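Local coordinates for spike protein P5 (Enterobacteria phage PRD1, PDB 1YQ5) that builds, with proteins P31 and P2, the spike complexes at the five-fold vertices of the phage capsid and is essential for infectivity, at residues Gln52-Ser58 with Val111-Val115; Thr64-Asn70 with Ala99-Ile103; Arg80-Gly84 with Leu117-Lys121. One frame throughout, in Å; residues are numbered along the deposited sequence.

Contact 1: residues Gln52-Ser58 with Val111-Val115. Unlike the reference sequence in segment 111-115: Val115 (reference Pro).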
loop_
_atom_site.group_PDB
_atom_site.type_symbol
_atom_site.label_atom_id
_atom_site.label_comp_id
_atom_site.label_asym_id
_atom_site.label_seq_id
_atom_site.Cartn_x
_atom_site.Cartn_y
_atom_site.Cartn_z
ATOM N N GLN A 52 -19.730 -2.625 -5.105
ATOM C CA GLN A 52 -20.107 -3.409 -6.277
ATOM C C GLN A 52 -19.331 -3.020 -7.528
ATOM O O GLN A 52 -19.079 -1.838 -7.774
ATOM C CB GLN A 52 -21.596 -3.213 -6.589
ATOM C CG GLN A 52 -22.565 -3.475 -5.444
ATOM C CD GLN A 52 -22.687 -4.943 -5.107
ATOM O OE1 GLN A 52 -22.664 -5.799 -5.997
ATOM N NE2 GLN A 52 -22.837 -5.246 -3.827
ATOM N N LEU A 53 -18.961 -4.021 -8.322
ATOM C CA LEU A 53 -18.273 -3.781 -9.587
ATOM C C LEU A 53 -19.305 -4.090 -10.665
ATOM O O LEU A 53 -19.826 -5.202 -10.721
ATOM C CB LEU A 53 -17.061 -4.701 -9.757
ATOM C CG LEU A 53 -15.746 -4.237 -9.121
ATOM C CD1 LEU A 53 -15.877 -4.220 -7.609
ATOM C CD2 LEU A 53 -14.619 -5.161 -9.552
ATOM N N ALA A 54 -19.606 -3.102 -11.503
ATOM C CA ALA A 54 -20.593 -3.273 -12.570
ATOM C C ALA A 54 -20.139 -4.296 -13.607
ATOM O O ALA A 54 -18.942 -4.511 -13.804
ATOM C CB ALA A 54 -20.867 -1.932 -13.244
ATOM N N ALA A 55 -21.105 -4.925 -14.269
ATOM C CA ALA A 55 -20.814 -5.922 -15.289
ATOM C C ALA A 55 -19.909 -5.325 -16.362
ATOM O O ALA A 55 -20.055 -4.160 -16.726
ATOM C CB ALA A 55 -22.118 -6.417 -15.921
ATOM N N GLY A 56 -18.972 -6.128 -16.856
ATOM C CA GLY A 56 -18.067 -5.666 -17.889
ATOM C C GLY A 56 -16.878 -4.877 -17.373
ATOM O O GLY A 56 -16.074 -4.388 -18.166
ATOM N N LYS A 57 -16.742 -4.771 -16.053
ATOM C CA LYS A 57 -15.647 -4.002 -15.466
ATOM C C LYS A 57 -14.439 -4.804 -14.973
ATOM O O LYS A 57 -13.785 -4.404 -14.013
ATOM C CB LYS A 57 -16.178 -3.131 -14.318
ATOM C CG LYS A 57 -17.132 -2.013 -14.753
ATOM C CD LYS A 57 -16.410 -0.931 -15.548
ATOM C CE LYS A 57 -17.373 0.140 -16.054
ATOM N NZ LYS A 57 -16.641 1.239 -16.765
ATOM N N SER A 58 -14.133 -5.927 -15.617
ATOM C CA SER A 58 -12.969 -6.705 -15.201
ATOM C C SER A 58 -11.737 -5.828 -15.420
ATOM O O SER A 58 -11.717 -4.997 -16.325
ATOM C CB SER A 58 -12.843 -7.984 -16.036
ATOM O OG SER A 58 -13.878 -8.901 -15.731
ATOM N N VAL A 111 -14.802 -9.804 -13.242
ATOM C CA VAL A 111 -16.207 -9.518 -12.993
ATOM C C VAL A 111 -17.036 -10.534 -13.768
ATOM O O VAL A 111 -17.009 -10.560 -14.995
ATOM C CB VAL A 111 -16.566 -8.091 -13.448
ATOM C CG1 VAL A 111 -18.065 -7.851 -13.295
ATOM C CG2 VAL A 111 -15.777 -7.081 -12.617
ATOM N N LEU A 112 -17.762 -11.374 -13.040
ATOM C CA LEU A 112 -18.581 -12.416 -13.645
ATOM C C LEU A 112 -19.900 -11.910 -14.213
ATOM O O LEU A 112 -20.499 -12.556 -15.072
ATOM C CB LEU A 112 -18.875 -13.503 -12.608
ATOM C CG LEU A 112 -17.659 -14.223 -12.022
ATOM C CD1 LEU A 112 -18.060 -14.976 -10.767
ATOM C CD2 LEU A 112 -17.074 -15.170 -13.060
ATOM N N GLY A 113 -20.350 -10.753 -13.741
ATOM C CA GLY A 113 -21.623 -10.233 -14.203
ATOM C C GLY A 113 -22.721 -10.730 -13.273
ATOM O O GLY A 113 -23.889 -10.818 -13.653
ATOM N N VAL A 114 -22.326 -11.074 -12.050
ATOM C CA VAL A 114 -23.249 -11.550 -11.022
ATOM C C VAL A 114 -23.044 -10.581 -9.862
ATOM O O VAL A 114 -22.068 -10.683 -9.117
ATOM C CB VAL A 114 -22.899 -12.982 -10.581
ATOM C CG1 VAL A 114 -23.921 -13.488 -9.565
ATOM C CG2 VAL A 114 -22.859 -13.895 -11.795
ATOM N N VAL A 115 -23.968 -9.636 -9.723
ATOM C CA VAL A 115 -23.851 -8.600 -8.702
ATOM C C VAL A 115 -23.433 -9.079 -7.320
ATOM O O VAL A 115 -22.499 -8.531 -6.730
ATOM C CB VAL A 115 -25.162 -7.768 -8.578
ATOM C CG1 VAL A 115 -25.615 -7.310 -9.955
ATOM C CG2 VAL A 115 -26.251 -8.579 -7.905
HETATM O O HOH W 1 -18.472 -8.863 -16.686
#
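The backbone after Leu53 bends through a type II beta turn from Ala54 to Lys57 and faces the loop around Val111, closest at Ala55 and Gly113, whose CA atoms lie 4.5 Å apart. In the jelly-roll of this C-terminal domain, two loops thus meet at the surface: one leads out of strand 51-53, the other runs from strand 100-109 to strand 119-126. The turn is closed by a weak bond from Lys57 N to Ala54 O, and Gly56 sits at its positive-phi corner, where a side chain would press on the carbonyl before it.

Val111 packs against this turn. Its CG1, anti to the backbone N (chi1 175°), lies 3.5 Å from Ala54 O and 3.9 Å from Ala55 CA. The other branch, CG2, rests 3.5 Å from Lys57 C and touches Leu53 CD2 at 3.8 Å. Lys57 itself sends its ammonium group away from the loop to a salt bridge with Asp5. Further along, the methyl of Ala55 lies 4.2 Å from Gly113 CA, while Asp118 receives the amides of Leu112, Gly113 and Val114 and so holds the far loop in shape.

Polar links bind the two loops beside Val111. One water accepts from Gly56 N and donates to Val111 O, joining turn to loop. A direct bond beside it is nearly straight: Val111 N gives its hydrogen to Ser58 OG over 2.8 Å, at 171°.

Contact 2: residues Thr64-Asn70 with Ala99-Ile103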
loop_
_atom_site.group_PDB
_atom_site.type_symbol
_atom_site.label_atom_id
_atom_site.label_comp_id
_atom_site.label_asym_id
_atom_site.label_seq_id
_atom_site.Cartn_x
_atom_site.Cartn_y
_atom_site.Cartn_z
ATOM N N THR A 64 -7.577 1.074 -1.223
ATOM C CA THR A 64 -7.000 1.499 0.041
ATOM C C THR A 64 -8.078 1.628 1.102
ATOM O O THR A 64 -9.159 2.154 0.845
ATOM C CB THR A 64 -6.294 2.876 -0.061
ATOM O OG1 THR A 64 -5.122 2.763 -0.876
ATOM C CG2 THR A 64 -5.892 3.376 1.333
HETATM N N MSE A 65 -7.787 1.116 2.287
HETATM C CA MSE A 65 -8.697 1.242 3.406
HETATM C C MSE A 65 -7.846 1.631 4.594
HETATM O O MSE A 65 -6.856 0.963 4.904
HETATM C CB MSE A 65 -9.432 -0.061 3.711
HETATM C CG MSE A 65 -10.232 0.056 5.005
HETATM SE SE MSE A 65 -11.424 -1.411 5.371
HETATM C CE MSE A 65 -10.084 -2.840 5.344
ATOM N N THR A 66 -8.223 2.725 5.245
ATOM C CA THR A 66 -7.496 3.218 6.401
ATOM C C THR A 66 -8.430 3.428 7.579
ATOM O O THR A 66 -9.639 3.580 7.408
ATOM C CB THR A 66 -6.818 4.566 6.098
ATOM O OG1 THR A 66 -7.807 5.502 5.652
ATOM C CG2 THR A 66 -5.756 4.401 5.024
ATOM N N VAL A 67 -7.860 3.434 8.776
ATOM C CA VAL A 67 -8.647 3.657 9.974
ATOM C C VAL A 67 -7.848 4.374 11.044
ATOM O O VAL A 67 -6.648 4.147 11.204
ATOM C CB VAL A 67 -9.170 2.332 10.593
ATOM C CG1 VAL A 67 -8.006 1.434 10.984
ATOM C CG2 VAL A 67 -10.019 2.636 11.822
ATOM N N LYS A 68 -8.539 5.264 11.747
ATOM C CA LYS A 68 -7.991 5.995 12.875
ATOM C C LYS A 68 -9.082 5.883 13.938
ATOM O O LYS A 68 -10.257 6.127 13.659
ATOM C CB LYS A 68 -7.759 7.481 12.556
ATOM C CG LYS A 68 -6.548 7.805 11.685
ATOM C CD LYS A 68 -5.260 7.173 12.209
ATOM C CE LYS A 68 -4.990 7.480 13.686
ATOM N NZ LYS A 68 -4.786 8.929 13.992
ATOM N N ASN A 69 -8.691 5.470 15.136
ATOM C CA ASN A 69 -9.598 5.356 16.273
ATOM C C ASN A 69 -8.661 5.668 17.427
ATOM O O ASN A 69 -8.231 4.784 18.177
ATOM C CB ASN A 69 -10.167 3.941 16.392
ATOM C CG ASN A 69 -11.274 3.851 17.426
ATOM O OD1 ASN A 69 -11.028 3.988 18.628
ATOM N ND2 ASN A 69 -12.501 3.634 16.966
ATOM N N ASN A 70 -8.338 6.954 17.528
ATOM C CA ASN A 70 -7.404 7.490 18.504
ATOM C C ASN A 70 -7.551 7.070 19.954
ATOM O O ASN A 70 -6.586 7.153 20.711
ATOM C CB ASN A 70 -7.395 9.017 18.392
ATOM C CG ASN A 70 -6.926 9.487 17.028
ATOM O OD1 ASN A 70 -6.744 8.675 16.117
ATOM N ND2 ASN A 70 -6.724 10.792 16.877
ATOM N N ALA A 99 -2.593 5.193 16.076
ATOM C CA ALA A 99 -3.834 4.608 16.567
ATOM C C ALA A 99 -4.733 4.172 15.416
ATOM O O ALA A 99 -5.845 4.671 15.251
ATOM C CB ALA A 99 -4.562 5.613 17.458
ATOM N N GLY A 100 -4.239 3.233 14.620
ATOM C CA GLY A 100 -5.014 2.752 13.496
ATOM C C GLY A 100 -4.179 1.887 12.582
ATOM O O GLY A 100 -3.157 1.337 12.993
ATOM N N GLY A 101 -4.609 1.772 11.334
ATOM C CA GLY A 101 -3.879 0.954 10.389
ATOM C C GLY A 101 -4.185 1.317 8.953
ATOM O O GLY A 101 -5.030 2.171 8.675
ATOM N N THR A 102 -3.506 0.639 8.039
ATOM C CA THR A 102 -3.666 0.899 6.621
ATOM C C THR A 102 -3.442 -0.354 5.788
ATOM O O THR A 102 -2.572 -1.164 6.100
ATOM C CB THR A 102 -2.633 1.951 6.142
ATOM O OG1 THR A 102 -2.865 3.201 6.808
ATOM C CG2 THR A 102 -2.717 2.137 4.630
ATOM N N ILE A 103 -4.240 -0.513 4.739
ATOM C CA ILE A 103 -4.055 -1.620 3.811
ATOM C C ILE A 103 -4.327 -1.065 2.419
ATOM O O ILE A 103 -5.359 -0.432 2.179
ATOM C CB ILE A 103 -4.986 -2.837 4.087
ATOM C CG1 ILE A 103 -4.526 -4.019 3.217
ATOM C CG2 ILE A 103 -6.440 -2.501 3.774
ATOM C CD1 ILE A 103 -5.228 -5.342 3.509
HETATM O O HOH W 2 -2.544 8.001 15.804
#
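Lys68 NZ is gripped from several directions: it donates to Asn70 OD1 at 2.9 Å, gives a second hydrogen to a water that also accepts from Ala99 N, and forms a salt bridge with Asp87 of the second subunit. Bends at chi2, chi3 and chi4 curl the lysine chain toward the Ala99 carbonyl, laying CE 3.3 Å from Ala99 O. Ala99 O also takes the backbone N of Asn69 almost head-on, at 3.0 Å.

Between the strands the backbone ladder is regular, with Met65 and Ile103, then Val67 and Gly101, as hydrogen-bonded pairs. At the non-hydrogen-bonded pair Lys68 and Gly100, the missing side chain lets Gly100 CA come within 3.1 Å of Val67 O.

The two faces differ. Selenomethionine Met65 sets CB against Ile103 CG2 at 3.9 Å, on the face turned to Leu79 and Phe122 of the facing sheet. On the other face Thr66 and Thr102 lie side by side, the methyl CG2 of Thr66 3.6 Å from Thr102 OG1, which bonds to Val89 O of the second subunit. Such an antiparallel pair, one face in the sandwich core and the other against a neighbouring subunit, is consistent with the jelly-roll trimers of the C1q/TNF clan.

Contact 3: residues Arg80-Gly84 with Leu117-Lys121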
loop_
_atom_site.group_PDB
_atom_site.type_symbol
_atom_site.label_atom_id
_atom_site.label_comp_id
_atom_site.label_asym_id
_atom_site.label_seq_id
_atom_site.Cartn_x
_atom_site.Cartn_y
_atom_site.Cartn_z
ATOM N N ARG A 80 -8.844 -6.294 6.391
ATOM C CA ARG A 80 -9.063 -7.300 5.366
ATOM C C ARG A 80 -9.931 -6.817 4.215
ATOM O O ARG A 80 -10.940 -6.134 4.414
ATOM C CB ARG A 80 -9.712 -8.546 5.977
ATOM C CG ARG A 80 -10.010 -9.641 4.966
ATOM C CD ARG A 80 -10.762 -10.797 5.618
ATOM N NE ARG A 80 -12.166 -10.471 5.844
ATOM C CZ ARG A 80 -12.959 -11.124 6.690
ATOM N NH1 ARG A 80 -12.485 -12.141 7.409
ATOM N NH2 ARG A 80 -14.234 -10.779 6.801
ATOM N N VAL A 81 -9.516 -7.189 3.008
ATOM C CA VAL A 81 -10.238 -6.864 1.787
ATOM C C VAL A 81 -10.431 -8.185 1.060
ATOM O O VAL A 81 -9.496 -8.982 0.960
ATOM C CB VAL A 81 -9.432 -5.935 0.860
ATOM C CG1 VAL A 81 -10.184 -5.740 -0.453
ATOM C CG2 VAL A 81 -9.191 -4.598 1.536
ATOM N N LYS A 82 -11.638 -8.423 0.562
ATOM C CA LYS A 82 -11.911 -9.655 -0.160
ATOM C C LYS A 82 -12.568 -9.384 -1.500
ATOM O O LYS A 82 -13.270 -8.390 -1.669
ATOM C CB LYS A 82 -12.841 -10.564 0.647
ATOM C CG LYS A 82 -12.343 -10.907 2.036
ATOM C CD LYS A 82 -13.243 -11.943 2.695
ATOM C CE LYS A 82 -14.645 -11.411 2.900
ATOM N NZ LYS A 82 -15.594 -12.483 3.339
ATOM N N TYR A 83 -12.310 -10.270 -2.453
ATOM C CA TYR A 83 -12.931 -10.200 -3.766
ATOM C C TYR A 83 -12.953 -11.622 -4.307
ATOM O O TYR A 83 -11.903 -12.227 -4.534
ATOM C CB TYR A 83 -12.169 -9.304 -4.741
ATOM C CG TYR A 83 -12.959 -9.134 -6.022
ATOM C CD1 TYR A 83 -14.074 -8.294 -6.064
ATOM C CD2 TYR A 83 -12.670 -9.899 -7.151
ATOM C CE1 TYR A 83 -14.888 -8.228 -7.192
ATOM C CE2 TYR A 83 -13.484 -9.844 -8.291
ATOM C CZ TYR A 83 -14.591 -9.009 -8.300
ATOM O OH TYR A 83 -15.413 -8.969 -9.400
ATOM N N GLY A 84 -14.150 -12.162 -4.497
ATOM C CA GLY A 84 -14.248 -13.520 -4.991
ATOM C C GLY A 84 -13.575 -14.466 -4.019
ATOM O O GLY A 84 -13.734 -14.327 -2.806
ATOM N N LEU A 117 -21.756 -11.532 -6.482
ATOM C CA LEU A 117 -20.411 -12.112 -6.468
ATOM C C LEU A 117 -19.318 -11.087 -6.786
ATOM O O LEU A 117 -18.204 -11.175 -6.256
ATOM C CB LEU A 117 -20.314 -13.256 -7.479
ATOM C CG LEU A 117 -21.171 -14.489 -7.204
ATOM C CD1 LEU A 117 -21.033 -15.480 -8.353
ATOM C CD2 LEU A 117 -20.745 -15.118 -5.885
ATOM N N ASP A 118 -19.633 -10.128 -7.655
ATOM C CA ASP A 118 -18.672 -9.101 -8.056
ATOM C C ASP A 118 -18.685 -7.924 -7.089
ATOM O O ASP A 118 -19.116 -6.823 -7.434
ATOM C CB ASP A 118 -18.983 -8.609 -9.474
ATOM C CG ASP A 118 -19.036 -9.739 -10.483
ATOM O OD1 ASP A 118 -18.235 -10.688 -10.349
ATOM O OD2 ASP A 118 -19.866 -9.673 -11.418
ATOM N N VAL A 119 -18.196 -8.159 -5.879
ATOM C CA VAL A 119 -18.182 -7.114 -4.870
ATOM C C VAL A 119 -16.932 -7.143 -4.007
ATOM O O VAL A 119 -16.489 -8.199 -3.565
ATOM C CB VAL A 119 -19.420 -7.229 -3.941
ATOM C CG1 VAL A 119 -19.472 -8.610 -3.311
ATOM C CG2 VAL A 119 -19.365 -6.160 -2.848
ATOM N N LEU A 120 -16.357 -5.968 -3.791
ATOM C CA LEU A 120 -15.183 -5.840 -2.943
ATOM C C LEU A 120 -15.735 -5.756 -1.524
ATOM O O LEU A 120 -16.562 -4.888 -1.232
ATOM C CB LEU A 120 -14.419 -4.560 -3.285
ATOM C CG LEU A 120 -13.687 -4.542 -4.630
ATOM C CD1 LEU A 120 -13.269 -3.124 -4.975
ATOM C CD2 LEU A 120 -12.475 -5.460 -4.556
ATOM N N LYS A 121 -15.297 -6.662 -0.655
ATOM C CA LYS A 121 -15.766 -6.670 0.726
ATOM C C LYS A 121 -14.679 -6.135 1.653
ATOM O O LYS A 121 -13.501 -6.461 1.497
ATOM C CB LYS A 121 -16.167 -8.087 1.135
ATOM C CG LYS A 121 -17.331 -8.655 0.323
ATOM C CD LYS A 121 -17.685 -10.067 0.772
ATOM C CE LYS A 121 -18.895 -10.603 0.020
ATOM N NZ LYS A 121 -19.261 -11.977 0.471
HETATM O O HOH W 3 -18.176 -13.761 2.712
HETATM O O HOH W 4 -16.592 -10.895 -3.515
#
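From CB to OH, Tyr83 lies against residues Asp118 to Leu120. Its CB starts 3.9 Å from Leu120 CD2, and the same methyl lies near CG and, at 3.6 Å, CD1. With CG anti to the backbone N (chi1 -173°), the ring runs along the neighbouring backbone: CD1 also meets Val119 O at 3.5 Å, and CE1 lies 3.6 Å from Val119 N. At the tip, OH passes 3.5 Å from Asp118 CA and hydrogen-bonds to Asn110 O, so the phenol reaches the loop beyond.

Asp118 is the centre of an inverse gamma turn, and its carboxylate, its plane 20° from that of the ring, accepts from Gly113 N in the loop of contact 1.

Here strands 76-83 and 119-126 are antiparallel neighbours in one sheet of the jelly-roll, the axes of their short segments approaching to 4.7 Å. Lys82 and Lys121 form the hydrogen-bonded pair, bonded both ways between their backbones.

On the face away from the core, the aliphatic parts of these lysines touch, Lys82 CE to Lys121 CD at 3.9 Å. Both ammonium groups donate to one water, and Asp28, in a salt bridge with Lys82 NZ, probably eases the nearness of two like charges.

How the contacts relate
Contacts 1 and 3 are close neighbours, their centres 11 Å apart, at one end of the jelly-roll. Asp118 joins them, its OD2 2.6 Å from Gly113 N, while Leu53 CD1 packs 3.7 Å from Leu120 CG; strands 51-53 and 119-126 are adjacent in the same sheet. Contact 2 belongs to the other sheet and lies across the chain's centre, about 28 Å from contact 1 between centres. It meets contact 3 through the sandwich interior, where Met65 CE comes 3.5 Å from Arg80 O and Ile103 CG2 approaches Val81 CG2. Of the three, contact 2 alone is touched by another subunit of the trimer.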